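Local coordinates for cytochrome cL (Hyphomicrobium denitrificans, PDB 2D0W), which carries a covalently attached haem and probably serves as the electron acceptor for methanol dehydrogenase in methanol oxidation, at residues T27-F33 against L112-L116; V38-V42 against L116-A120; L48-E52 against W152-K157; N85-L91 against I119-R123. One frame throughout, in Å; residues are numbered along the deposited sequence.

How the interactions relate
Helix 112-124 ties three of the contacts together. Its first turns meet helix 28-36 in interaction 1, the following turn receives the loop 38-42 in interaction 2, with centres 8 Å apart, and a further 7 Å brings interaction 4, where the helix meets the haem-side segment 85-91. Polar links bridge the sites: Tyr41 OH lies 2.6 Å from Asp113 OD1, and Asp39 N lies 3.2 Å from Asp88 OD1. Interaction 3 stands apart, about 15 Å from interaction 2 between centres, yet its Trp152 packs against Trp121 of interaction 4. Interaction 4 touches the haem directly, whereas in interaction 1 the side chain of Leu116 is about 12 Å from it.

Interaction 1. Residues T27-F33 against L112-L116; sequences TPAVKQF and LDNML
Leu116 lays its CD2 methyl over one face of the Phe33 ring, displaced toward the rim, with CD2 3.7 Å from Phe33 CG. This is a CH-pi contact, and it suits a branched leucine because the other methyl, CD1, reaches the preceding turn of the same helix. There CD1 sits 3.6 Å from the carbonyl oxygen of Ala29 and also touches the CA of Val30; the small Ala29 side chain lets the leucine come this near the backbone. Val30 uses both of its branches. CG1, set anti to the backbone N (chi1 170°), crosses Leu112 at CB, while CG2 comes down on the backbone of the other helix, 3.5 Å from Asp113 CA.

The polar end is built round Thr27, the N-cap of helix 28-36. Its OG1 accepts from Val30 N at 3.2 Å (N-H...O angle 157°) and also donates to Asp113 OD1 at 2.8 Å, reaching it from above the carboxylate plane. A hydroxyl can do both, which is why a threonine fits here. Asp113 OD1 has a second partner in Tyr41 OH, and OD2 makes a salt bridge to Lys117.

The two segment axes pass 9.1 Å apart at 81°. Helix 112-124 is the C-terminal helix of the cytochrome c fold, following the axial ligand Met103 in the chain, and a helical segment N-terminal to that fold crosses its first turn almost perpendicularly.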
loop_
_atom_site.group_PDB
_atom_site.type_symbol
_atom_site.label_atom_id
_atom_site.label_comp_id
_atom_site.label_asym_id
_atom_site.label_seq_id
_atom_site.Cartn_x
_atom_site.Cartn_y
_atom_site.Cartn_z
ATOM N N THR A 27 -2.948 7.445 -14.837
ATOM C CA THR A 27 -3.797 8.190 -13.864
ATOM C C THR A 27 -2.943 9.255 -13.189
ATOM O O THR A 27 -1.701 9.107 -13.119
ATOM C CB THR A 27 -4.472 7.284 -12.777
ATOM O OG1 THR A 27 -3.485 6.902 -11.811
ATOM C CG2 THR A 27 -5.131 6.019 -13.394
ATOM N N PRO A 28 -3.571 10.351 -12.726
ATOM C CA PRO A 28 -2.719 11.322 -12.082
ATOM C C PRO A 28 -1.942 10.748 -10.912
ATOM O O PRO A 28 -0.806 11.158 -10.669
ATOM C CB PRO A 28 -3.722 12.391 -11.614
ATOM C CG PRO A 28 -4.807 12.321 -12.641
ATOM C CD PRO A 28 -4.978 10.837 -12.801
ATOM N N ALA A 29 -2.539 9.803 -10.194
ATOM C CA ALA A 29 -1.878 9.280 -9.010
ATOM C C ALA A 29 -0.610 8.480 -9.387
ATOM O O ALA A 29 0.402 8.547 -8.716
ATOM C CB ALA A 29 -2.836 8.464 -8.192
ATOM N N VAL A 30 -0.686 7.726 -10.453
ATOM C CA VAL A 30 0.430 6.899 -10.865
ATOM C C VAL A 30 1.559 7.819 -11.385
ATOM O O VAL A 30 2.742 7.577 -11.125
ATOM C CB VAL A 30 -0.012 5.913 -11.921
ATOM C CG1 VAL A 30 1.236 5.203 -12.557
ATOM C CG2 VAL A 30 -0.942 4.882 -11.284
ATOM N N LYS A 31 1.173 8.870 -12.126
ATOM C CA LYS A 31 2.167 9.748 -12.706
ATOM C C LYS A 31 2.938 10.433 -11.610
ATOM O O LYS A 31 4.154 10.506 -11.685
ATOM C CB LYS A 31 1.560 10.703 -13.735
ATOM C CG LYS A 31 1.205 9.951 -15.021
ATOM C CD LYS A 31 0.397 10.763 -16.024
ATOM C CE LYS A 31 1.310 11.358 -17.086
ATOM N NZ LYS A 31 0.547 11.939 -18.250
ATOM N N GLN A 32 2.256 10.869 -10.550
ATOM C CA GLN A 32 2.995 11.472 -9.426
ATOM C C GLN A 32 3.870 10.454 -8.706
ATOM O O GLN A 32 5.040 10.752 -8.344
ATOM C CB GLN A 32 2.079 12.159 -8.411
ATOM C CG GLN A 32 2.867 12.687 -7.219
ATOM C CD GLN A 32 2.054 12.763 -5.928
ATOM O OE1 GLN A 32 0.975 13.337 -5.911
ATOM N NE2 GLN A 32 2.591 12.189 -4.835
ATOM N N PHE A 33 3.309 9.263 -8.479
ATOM C CA PHE A 33 4.096 8.201 -7.807
ATOM C C PHE A 33 5.349 7.823 -8.601
ATOM O O PHE A 33 6.417 7.678 -8.007
ATOM C CB PHE A 33 3.257 6.948 -7.415
ATOM C CG PHE A 33 4.077 5.884 -6.731
ATOM C CD1 PHE A 33 4.332 5.954 -5.367
ATOM C CD2 PHE A 33 4.685 4.865 -7.490
ATOM C CE1 PHE A 33 5.169 5.017 -4.751
ATOM C CE2 PHE A 33 5.526 3.921 -6.899
ATOM C CZ PHE A 33 5.760 3.979 -5.563
ATOM N N LEU A 112 -0.929 -0.509 -11.965
ATOM C CA LEU A 112 -0.200 0.439 -11.147
ATOM C C LEU A 112 -1.122 1.266 -10.263
ATOM O O LEU A 112 -0.786 1.520 -9.099
ATOM C CB LEU A 112 0.686 1.331 -12.016
ATOM C CG LEU A 112 1.931 0.622 -12.587
ATOM C CD1 LEU A 112 2.821 0.020 -11.503
ATOM C CD2 LEU A 112 1.478 -0.457 -13.477
ATOM N N ASP A 113 -2.284 1.656 -10.809
ATOM C CA ASP A 113 -3.240 2.501 -10.066
ATOM C C ASP A 113 -3.827 1.697 -8.902
ATOM O O ASP A 113 -4.009 2.232 -7.809
ATOM C CB ASP A 113 -4.349 3.024 -10.994
ATOM C CG ASP A 113 -5.190 4.141 -10.345
ATOM O OD1 ASP A 113 -4.630 5.162 -9.884
ATOM O OD2 ASP A 113 -6.427 3.966 -10.270
ATOM N N ASN A 114 -4.070 0.412 -9.155
ATOM C CA ASN A 114 -4.569 -0.488 -8.124
ATOM C C ASN A 114 -3.520 -0.785 -7.082
ATOM O O ASN A 114 -3.832 -0.871 -5.907
ATOM C CB ASN A 114 -5.153 -1.775 -8.715
ATOM C CG ASN A 114 -6.542 -1.533 -9.377
ATOM O OD1 ASN A 114 -7.273 -0.667 -8.987
ATOM N ND2 ASN A 114 -6.855 -2.293 -10.392
ATOM N N MET A 115 -2.274 -0.936 -7.511
ATOM C CA MET A 115 -1.166 -1.094 -6.563
ATOM C C MET A 115 -1.179 0.033 -5.565
ATOM O O MET A 115 -0.878 -0.147 -4.371
ATOM C CB MET A 115 0.169 -1.078 -7.317
ATOM C CG MET A 115 1.361 -0.969 -6.385
ATOM S SD MET A 115 1.685 -2.544 -5.576
ATOM C CE MET A 115 2.682 -3.302 -6.854
ATOM N N LEU A 116 -1.481 1.237 -6.045
ATOM C CA LEU A 116 -1.427 2.412 -5.152
ATOM C C LEU A 116 -2.549 2.451 -4.132
ATOM O O LEU A 116 -2.419 3.063 -3.068
ATOM C CB LEU A 116 -1.365 3.700 -5.986
ATOM C CG LEU A 116 -0.088 3.894 -6.763
ATOM C CD1 LEU A 116 -0.198 5.182 -7.532
ATOM C CD2 LEU A 116 1.152 3.888 -5.827
#

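Interaction 2. Residues V38-V42 against L116-A120; sequences VDPYV and LKLIA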
loop_
_atom_site.group_PDB
_atom_site.type_symbol
_atom_site.label_atom_id
_atom_site.label_comp_id
_atom_site.label_asym_id
_atom_site.label_seq_id
_atom_site.Cartn_x
_atom_site.Cartn_y
_atom_site.Cartn_z
ATOM N N VAL A 38 5.923 9.043 -3.764
ATOM C CA VAL A 38 4.891 9.226 -2.746
ATOM C C VAL A 38 3.503 8.850 -3.339
ATOM O O VAL A 38 3.182 9.229 -4.459
ATOM C CB VAL A 38 4.926 10.656 -2.115
ATOM C CG1 VAL A 38 3.759 10.858 -1.138
ATOM C CG2 VAL A 38 6.258 10.895 -1.389
ATOM N N ASP A 39 2.730 8.053 -2.594
ATOM C CA ASP A 39 1.445 7.491 -3.076
ATOM C C ASP A 39 0.366 8.430 -2.614
ATOM O O ASP A 39 0.080 8.467 -1.404
ATOM C CB ASP A 39 1.216 6.129 -2.419
ATOM C CG ASP A 39 -0.123 5.501 -2.775
ATOM O OD1 ASP A 39 -0.340 4.311 -2.387
ATOM O OD2 ASP A 39 -0.972 6.133 -3.457
ATOM N N PRO A 40 -0.240 9.191 -3.550
ATOM C CA PRO A 40 -1.253 10.220 -3.188
ATOM C C PRO A 40 -2.626 9.704 -2.793
ATOM O O PRO A 40 -3.510 10.499 -2.386
ATOM C CB PRO A 40 -1.351 11.068 -4.441
ATOM C CG PRO A 40 -0.910 10.141 -5.551
ATOM C CD PRO A 40 0.017 9.147 -5.003
ATOM N N TYR A 41 -2.816 8.385 -2.857
ATOM C CA TYR A 41 -4.061 7.813 -2.343
ATOM C C TYR A 41 -4.041 7.540 -0.853
ATOM O O TYR A 41 -5.058 7.138 -0.269
ATOM C CB TYR A 41 -4.400 6.509 -3.065
ATOM C CG TYR A 41 -4.787 6.631 -4.520
ATOM C CD1 TYR A 41 -5.417 7.793 -5.019
ATOM C CD2 TYR A 41 -4.558 5.594 -5.383
ATOM C CE1 TYR A 41 -5.807 7.882 -6.353
ATOM C CE2 TYR A 41 -4.943 5.671 -6.736
ATOM C CZ TYR A 41 -5.582 6.820 -7.210
ATOM O OH TYR A 41 -5.957 6.897 -8.542
ATOM N N VAL A 42 -2.885 7.680 -0.232
ATOM C CA VAL A 42 -2.750 7.366 1.201
ATOM C C VAL A 42 -3.708 8.242 2.000
ATOM O O VAL A 42 -3.780 9.468 1.793
ATOM C CB VAL A 42 -1.251 7.452 1.652
ATOM C CG1 VAL A 42 -1.056 7.478 3.167
ATOM C CG2 VAL A 42 -0.456 6.231 1.123
ATOM N N LEU A 116 -1.481 1.237 -6.045
ATOM C CA LEU A 116 -1.427 2.412 -5.152
ATOM C C LEU A 116 -2.549 2.451 -4.132
ATOM O O LEU A 116 -2.419 3.063 -3.068
ATOM C CB LEU A 116 -1.365 3.700 -5.986
ATOM C CG LEU A 116 -0.088 3.894 -6.763
ATOM C CD1 LEU A 116 -0.198 5.182 -7.532
ATOM C CD2 LEU A 116 1.152 3.888 -5.827
ATOM N N LYS A 117 -3.689 1.865 -4.487
ATOM C CA LYS A 117 -4.845 1.774 -3.599
ATOM C C LYS A 117 -4.618 0.662 -2.578
ATOM O O LYS A 117 -5.002 0.718 -1.422
ATOM C CB LYS A 117 -6.108 1.460 -4.410
ATOM C CG LYS A 117 -6.613 2.604 -5.311
ATOM C CD LYS A 117 -7.784 2.069 -6.167
ATOM C CE LYS A 117 -8.520 3.146 -6.893
ATOM N NZ LYS A 117 -7.562 3.818 -7.764
ATOM N N LEU A 118 -3.997 -0.395 -3.043
ATOM C CA LEU A 118 -3.568 -1.466 -2.122
ATOM C C LEU A 118 -2.665 -0.894 -1.024
ATOM O O LEU A 118 -2.826 -1.201 0.157
ATOM C CB LEU A 118 -2.799 -2.536 -2.901
ATOM C CG LEU A 118 -2.091 -3.628 -2.086
ATOM C CD1 LEU A 118 -3.040 -4.318 -1.099
ATOM C CD2 LEU A 118 -1.391 -4.626 -3.068
ATOM N N ILE A 119 -1.686 -0.099 -1.420
ATOM C CA ILE A 119 -0.726 0.475 -0.439
ATOM C C ILE A 119 -1.511 1.415 0.541
ATOM O O ILE A 119 -1.294 1.396 1.748
ATOM C CB ILE A 119 0.388 1.191 -1.188
ATOM C CG1 ILE A 119 1.344 0.177 -1.824
ATOM C CG2 ILE A 119 1.176 2.192 -0.277
ATOM C CD1 ILE A 119 2.363 0.763 -2.870
ATOM N N ALA A 120 -2.454 2.199 0.034
ATOM C CA ALA A 120 -3.272 3.074 0.906
ATOM C C ALA A 120 -3.998 2.250 1.936
ATOM O O ALA A 120 -4.128 2.661 3.094
ATOM C CB ALA A 120 -4.295 3.892 0.099
#
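Tyr41 and Lys117 lean across each other obliquely. Tyr41 CG lies anti to its own carbonyl carbon (chi1 -68°), which drops the ring beside helix 112-124, with CD2 3.6 Å from Lys117 CG and 3.8 Å from Leu116 CB. The lysine chain runs extended as far as CE and then bends at its last torsion (chi4 60°), bringing NZ 3.4 Å from Tyr41 CE2, and both polar ends share Asp113 as their partner.

With CG anti to its backbone N (chi1 176°), Asp39 runs antiparallel alongside Leu116, resting its CG on CD2 of the leucine, while OD1 touches Ile119 CG2 at 3.4 Å. OD2 accepts from Tyr41 N at 3.0 Å, an Asx turn that reinforces the type I beta turn from Asp39 to Val42; Pro40, with its restricted phi, suits the second position. An alanine suits the place where the turn closes in: Ala120 CB meets Tyr41 O at 3.4 Å.

The loop is thus wedged among helices: Pro40 and Tyr41 touch helix 28-36, Asp39 N bonds to Asp88 of helix 88-97, and Ala120 reaches Leu48 of helix 48-58.

Interaction 3. Residues L48-E52 against W152-K157; sequences LPKGE and WEATGK. With ZN (zinc ion), chain F.
Trp152 reaches from helix 149-161 to helix 48-58, its CG anti to the backbone N (chi1 179°). Beyond CB and CG, CD1 lies 3.6 Å from Glu52 OE2. NE1 donates to that same OE2 at 2.8 Å, tilted from both planes, and more weakly to Glu52 OE1 at 3.1 Å. Past the nitrogen, CZ2 skirts OE1, and CH2 at the far end presses on Leu48 CB at 3.7 Å and lies close to Pro49. Lys157 CB lies over one face of the indole, toward its rim. A phenylalanine in place of Trp152 lacks the N-H and would probably leave the buried Glu52 carboxylate without this donor, free to turn.

Lys157 forms a weak salt bridge through NZ to Glu153 OE2, while Glu153 OE1 binds a zinc ion at 2.2 Å. Glu52, also a zinc-site residue, does not coordinate this ion, its OE2 being 3.9 Å away. Zinc and lysine would probably favour ionised Glu52, the Glu153 carboxylate opposing them; the neutral indole N-H steadies it without cancelling charge.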
loop_
_atom_site.group_PDB
_atom_site.type_symbol
_atom_site.label_atom_id
_atom_site.label_comp_id
_atom_site.label_asym_id
_atom_site.label_seq_id
_atom_site.Cartn_x
_atom_site.Cartn_y
_atom_site.Cartn_z
ATOM N N LEU A 48 -10.037 3.516 -0.265
ATOM C CA LEU A 48 -9.871 2.390 0.677
ATOM C C LEU A 48 -10.609 1.108 0.403
ATOM O O LEU A 48 -9.971 0.047 0.446
ATOM C CB LEU A 48 -10.020 2.826 2.147
ATOM C CG LEU A 48 -9.035 3.935 2.552
ATOM C CD1 LEU A 48 -9.380 4.454 3.928
ATOM C CD2 LEU A 48 -7.553 3.525 2.430
ATOM N N PRO A 49 -11.944 1.168 0.121
ATOM C CA PRO A 49 -12.642 -0.084 -0.243
ATOM C C PRO A 49 -11.969 -0.872 -1.372
ATOM O O PRO A 49 -11.871 -2.095 -1.305
ATOM C CB PRO A 49 -14.040 0.443 -0.629
ATOM C CG PRO A 49 -14.237 1.748 0.102
ATOM C CD PRO A 49 -12.847 2.350 0.150
ATOM N N LYS A 50 -11.567 -0.187 -2.426
ATOM C CA LYS A 50 -10.871 -0.875 -3.487
ATOM C C LYS A 50 -9.518 -1.485 -3.022
ATOM O O LYS A 50 -9.234 -2.669 -3.308
ATOM C CB LYS A 50 -10.712 -0.021 -4.725
ATOM C CG LYS A 50 -9.945 -0.749 -5.830
ATOM C CD LYS A 50 -10.886 -1.524 -6.692
ATOM C CE LYS A 50 -10.092 -2.483 -7.583
ATOM N NZ LYS A 50 -10.992 -3.389 -8.337
ATOM N N GLY A 51 -8.746 -0.733 -2.246
ATOM C CA GLY A 51 -7.494 -1.277 -1.682
ATOM C C GLY A 51 -7.775 -2.505 -0.864
ATOM O O GLY A 51 -7.092 -3.511 -1.010
ATOM N N GLU A 52 -8.831 -2.453 -0.034
ATOM C CA GLU A 52 -9.217 -3.613 0.794
ATOM C C GLU A 52 -9.632 -4.824 -0.014
ATOM O O GLU A 52 -9.218 -5.961 0.303
ATOM C CB GLU A 52 -10.375 -3.249 1.728
ATOM C CG GLU A 52 -10.890 -4.410 2.514
ATOM C CD GLU A 52 -12.155 -4.042 3.297
ATOM O OE1 GLU A 52 -12.965 -3.285 2.767
ATOM O OE2 GLU A 52 -12.323 -4.522 4.426
ATOM N N TRP A 152 -14.923 -0.090 11.059
ATOM C CA TRP A 152 -14.824 -0.247 9.621
ATOM C C TRP A 152 -16.000 -1.043 9.049
ATOM O O TRP A 152 -16.561 -0.680 8.007
ATOM C CB TRP A 152 -13.518 -0.971 9.252
ATOM C CG TRP A 152 -13.377 -1.198 7.693
ATOM C CD1 TRP A 152 -13.532 -2.391 6.997
ATOM C CD2 TRP A 152 -13.083 -0.196 6.693
ATOM N NE1 TRP A 152 -13.345 -2.176 5.647
ATOM C CE2 TRP A 152 -13.071 -0.849 5.434
ATOM C CE3 TRP A 152 -12.818 1.176 6.741
ATOM C CZ2 TRP A 152 -12.803 -0.163 4.237
ATOM C CZ3 TRP A 152 -12.555 1.862 5.550
ATOM C CH2 TRP A 152 -12.546 1.184 4.310
ATOM N N GLU A 153 -16.305 -2.164 9.694
ATOM C CA GLU A 153 -17.417 -3.030 9.286
ATOM C C GLU A 153 -18.790 -2.397 9.548
ATOM O O GLU A 153 -19.736 -2.694 8.835
ATOM C CB GLU A 153 -17.374 -4.383 9.999
ATOM C CG GLU A 153 -16.086 -5.259 9.841
ATOM C CD GLU A 153 -15.858 -5.831 8.433
ATOM O OE1 GLU A 153 -15.072 -6.823 8.309
ATOM O OE2 GLU A 153 -16.411 -5.307 7.444
ATOM N N ALA A 154 -18.890 -1.567 10.586
ATOM C CA ALA A 154 -20.156 -0.920 10.955
ATOM C C ALA A 154 -20.471 0.354 10.165
ATOM O O ALA A 154 -21.622 0.590 9.789
ATOM C CB ALA A 154 -20.170 -0.622 12.445
ATOM N N THR A 155 -19.472 1.198 9.948
ATOM C CA THR A 155 -19.733 2.557 9.436
ATOM C C THR A 155 -18.633 3.046 8.503
ATOM O O THR A 155 -18.879 3.842 7.594
ATOM C CB THR A 155 -19.906 3.596 10.592
ATOM O OG1 THR A 155 -18.758 3.553 11.462
ATOM C CG2 THR A 155 -21.141 3.300 11.410
ATOM N N GLY A 156 -17.415 2.561 8.731
ATOM C CA GLY A 156 -16.269 3.080 8.044
ATOM C C GLY A 156 -16.315 2.797 6.570
ATOM O O GLY A 156 -16.170 3.711 5.755
ATOM N N LYS A 157 -16.482 1.525 6.237
ATOM C CA LYS A 157 -16.452 1.074 4.849
ATOM C C LYS A 157 -17.607 1.644 4.042
ATOM O O LYS A 157 -17.406 2.063 2.902
ATOM C CB LYS A 157 -16.427 -0.463 4.763
ATOM C CG LYS A 157 -16.341 -1.010 3.330
ATOM C CD LYS A 157 -16.891 -2.439 3.222
ATOM C CE LYS A 157 -16.420 -3.307 4.358
ATOM N NZ LYS A 157 -16.890 -4.743 4.212
HETATM ZN ZN ZN F . -14.495 -7.257 6.182
HETATM O O HOH W 1 -12.302 -8.510 6.236
#

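Interaction 4. Residues N85-L91 against I119-R123; sequences NTTDKGL and IAWIR. With HEM (protoporphyrin IX containing Fe), chain H.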
loop_
_atom_site.group_PDB
_atom_site.type_symbol
_atom_site.label_atom_id
_atom_site.label_comp_id
_atom_site.label_asym_id
_atom_site.label_seq_id
_atom_site.Cartn_x
_atom_site.Cartn_y
_atom_site.Cartn_z
ATOM N N ASN A 85 10.249 -0.130 4.042
ATOM C CA ASN A 85 8.801 -0.334 3.901
ATOM C C ASN A 85 7.961 0.706 4.683
ATOM O O ASN A 85 6.758 0.738 4.560
ATOM C CB ASN A 85 8.399 -1.784 4.221
ATOM C CG ASN A 85 8.799 -2.783 3.106
ATOM O OD1 ASN A 85 8.918 -2.420 1.911
ATOM N ND2 ASN A 85 8.970 -4.062 3.491
ATOM N N THR A 86 8.626 1.541 5.493
ATOM C CA THR A 86 8.012 2.733 6.095
ATOM C C THR A 86 7.852 3.888 5.072
ATOM O O THR A 86 7.244 4.922 5.369
ATOM C CB THR A 86 8.819 3.239 7.354
ATOM O OG1 THR A 86 10.128 3.704 6.975
ATOM C CG2 THR A 86 8.945 2.170 8.426
ATOM N N THR A 87 8.437 3.741 3.886
ATOM C CA THR A 87 8.203 4.664 2.769
ATOM C C THR A 87 7.309 3.963 1.755
ATOM O O THR A 87 7.376 2.713 1.606
ATOM C CB THR A 87 9.548 5.117 2.112
ATOM O OG1 THR A 87 10.119 4.040 1.365
ATOM C CG2 THR A 87 10.573 5.504 3.178
ATOM N N ASP A 88 6.497 4.731 1.023
ATOM C CA ASP A 88 5.640 4.140 -0.014
ATOM C C ASP A 88 6.488 3.553 -1.106
ATOM O O ASP A 88 6.129 2.537 -1.661
ATOM C CB ASP A 88 4.646 5.154 -0.605
ATOM C CG ASP A 88 3.591 5.585 0.415
ATOM O OD1 ASP A 88 2.994 6.642 0.220
ATOM O OD2 ASP A 88 3.389 4.901 1.422
ATOM N N LYS A 89 7.638 4.171 -1.380
ATOM C CA LYS A 89 8.523 3.652 -2.430
ATOM C C LYS A 89 9.010 2.242 -2.113
ATOM O O LYS A 89 9.013 1.376 -3.008
ATOM C CB LYS A 89 9.695 4.590 -2.687
ATOM C CG LYS A 89 10.318 4.399 -4.043
ATOM C CD LYS A 89 11.609 3.658 -3.954
ATOM C CE LYS A 89 12.779 4.548 -4.290
ATOM N NZ LYS A 89 12.857 4.734 -5.735
ATOM N N GLY A 90 9.430 2.025 -0.868
ATOM C CA GLY A 90 9.907 0.706 -0.419
ATOM C C GLY A 90 8.836 -0.355 -0.421
ATOM O O GLY A 90 9.069 -1.472 -0.880
ATOM N N LEU A 91 7.666 -0.012 0.106
ATOM C CA LEU A 91 6.512 -0.897 0.124
ATOM C C LEU A 91 6.119 -1.304 -1.304
ATOM O O LEU A 91 5.933 -2.504 -1.624
ATOM C CB LEU A 91 5.334 -0.220 0.886
ATOM C CG LEU A 91 4.093 -1.079 1.095
ATOM C CD1 LEU A 91 4.542 -2.382 1.636
ATOM C CD2 LEU A 91 3.060 -0.461 2.051
ATOM N N ILE A 119 -1.686 -0.099 -1.420
ATOM C CA ILE A 119 -0.726 0.475 -0.439
ATOM C C ILE A 119 -1.511 1.415 0.541
ATOM O O ILE A 119 -1.294 1.396 1.748
ATOM C CB ILE A 119 0.388 1.191 -1.188
ATOM C CG1 ILE A 119 1.344 0.177 -1.824
ATOM C CG2 ILE A 119 1.176 2.192 -0.277
ATOM C CD1 ILE A 119 2.363 0.763 -2.870
ATOM N N ALA A 120 -2.454 2.199 0.034
ATOM C CA ALA A 120 -3.272 3.074 0.906
ATOM C C ALA A 120 -3.998 2.250 1.936
ATOM O O ALA A 120 -4.128 2.661 3.094
ATOM C CB ALA A 120 -4.295 3.892 0.099
ATOM N N TRP A 121 -4.479 1.075 1.529
ATOM C CA TRP A 121 -5.179 0.160 2.491
ATOM C C TRP A 121 -4.209 -0.334 3.537
ATOM O O TRP A 121 -4.554 -0.364 4.707
ATOM C CB TRP A 121 -5.813 -1.076 1.816
ATOM C CG TRP A 121 -6.512 -2.010 2.785
ATOM C CD1 TRP A 121 -6.201 -3.329 3.059
ATOM C CD2 TRP A 121 -7.621 -1.688 3.609
ATOM N NE1 TRP A 121 -7.073 -3.841 3.995
ATOM C CE2 TRP A 121 -7.953 -2.849 4.351
ATOM C CE3 TRP A 121 -8.384 -0.528 3.795
ATOM C CZ2 TRP A 121 -9.014 -2.873 5.282
ATOM C CZ3 TRP A 121 -9.441 -0.555 4.741
ATOM C CH2 TRP A 121 -9.732 -1.726 5.458
ATOM N N ILE A 122 -3.026 -0.818 3.098
ATOM C CA ILE A 122 -2.000 -1.259 4.033
ATOM C C ILE A 122 -1.644 -0.180 5.064
ATOM O O ILE A 122 -1.512 -0.472 6.249
ATOM C CB ILE A 122 -0.715 -1.808 3.300
ATOM C CG1 ILE A 122 -1.072 -3.064 2.480
ATOM C CG2 ILE A 122 0.438 -2.035 4.320
ATOM C CD1 ILE A 122 0.044 -3.450 1.458
ATOM N N ARG A 123 -1.497 1.067 4.631
ATOM C CA ARG A 123 -1.250 2.166 5.589
ATOM C C ARG A 123 -2.430 2.339 6.533
ATOM O O ARG A 123 -2.241 2.616 7.742
ATOM C CB ARG A 123 -0.949 3.495 4.882
ATOM C CG ARG A 123 0.285 3.438 3.901
ATOM C CD ARG A 123 1.455 2.819 4.619
ATOM N NE ARG A 123 2.653 3.022 3.825
ATOM C CZ ARG A 123 3.822 2.433 4.028
ATOM N NH1 ARG A 123 3.980 1.567 4.994
ATOM N NH2 ARG A 123 4.832 2.726 3.224
HETATM C CHA HEM H . 6.705 -10.225 3.397
HETATM C CHB HEM H . 3.087 -7.585 1.467
HETATM C CHC HEM H . 1.045 -11.521 -0.558
HETATM C CHD HEM H . 3.910 -14.142 2.355
HETATM C C1A HEM H . 5.961 -9.113 2.997
HETATM C C2A HEM H . 6.279 -7.700 3.165
HETATM C C3A HEM H . 5.268 -6.995 2.658
HETATM C C4A HEM H . 4.269 -7.903 2.111
HETATM C CMA HEM H . 5.117 -5.440 2.625
HETATM C CAA HEM H . 7.527 -7.139 3.882
HETATM C CBA HEM H . 7.164 -7.065 5.376
HETATM C CGA HEM H . 8.237 -6.368 6.204
HETATM O O1A HEM H . 9.111 -5.677 5.629
HETATM O O2A HEM H . 8.204 -6.522 7.448
HETATM C C1B HEM H . 2.245 -8.405 0.706
HETATM C C2B HEM H . 1.072 -8.059 -0.106
HETATM C C3B HEM H . 0.614 -9.064 -0.678
HETATM C C4B HEM H . 1.336 -10.228 -0.266
HETATM C CMB HEM H . 0.534 -6.629 -0.124
HETATM C CAB HEM H . -0.367 -9.058 -1.861
HETATM C CBB HEM H . -0.141 -8.338 -2.916
HETATM C C1C HEM H . 1.629 -12.596 0.077
HETATM C C2C HEM H . 1.423 -14.026 -0.229
HETATM C C3C HEM H . 2.164 -14.727 0.609
HETATM C C4C HEM H . 2.984 -13.794 1.399
HETATM C CMC HEM H . 0.167 -14.485 -0.953
HETATM C CAC HEM H . 2.107 -16.243 0.985
HETATM C CBC HEM H . 2.027 -17.087 -0.007
HETATM C C1D HEM H . 4.975 -13.406 2.834
HETATM C C2D HEM H . 6.133 -13.924 3.538
HETATM C C3D HEM H . 7.007 -12.715 3.852
HETATM C C4D HEM H . 6.293 -11.562 3.338
HETATM C CMD HEM H . 6.417 -15.418 3.883
HETATM C CAD HEM H . 8.401 -12.661 4.576
HETATM C CBD HEM H . 9.373 -12.480 3.406
HETATM C CGD HEM H . 10.745 -12.012 3.822
HETATM O O1D HEM H . 11.596 -11.750 2.952
HETATM O O2D HEM H . 10.969 -11.879 5.033
HETATM N NA HEM H . 4.731 -9.175 2.371
HETATM N NB HEM H . 2.286 -9.779 0.602
HETATM N NC HEM H . 2.625 -12.493 1.037
HETATM N ND HEM H . 5.107 -12.022 2.767
HETATM FE FE HEM H . 3.725 -10.848 1.607
#
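Arg123 enters segment 85-91 with its guanidinium edge against oxygens and one face under Leu91. Its chain bends at chi2 (-50°), which turns the flat group toward Asn85 and Asp88. Toward Asp88 it is side-on: NE at 3.1 Å and NH2 at 3.2 Å both grip OD2, with carboxylate and guanidinium planes nearly coplanar. Toward Asn85 it is end-on: NH1 donates to the backbone O at 2.9 Å, in the carbonyl plane, while NH2 reaches that same atom from above the plane. Leu91 CD2 stands over the centre of the guanidinium, 3.6 Å from CZ. That methyl also meets Ile122 CG2, while Leu91 CD1 turns to the haem methyl CMA at 3.3 Å, so a branched leucine serves both sides. Ile122 CD1 touches the haem methyl CMB.

Replacing Arg123 by a methionine would leave the Asp88 carboxylate without its cation and is likely to free the Asn85 backbone to shift.

Asn85 matters because its ND2 donates to haem propionate O1A at 2.7 Å. Asp88 probably balances the buried positive charge and the Asn85 carbonyl takes two further N-H bonds; Arg123 thus probably steadies, from the second shell, the backbone of the asparagine that meets the propionate.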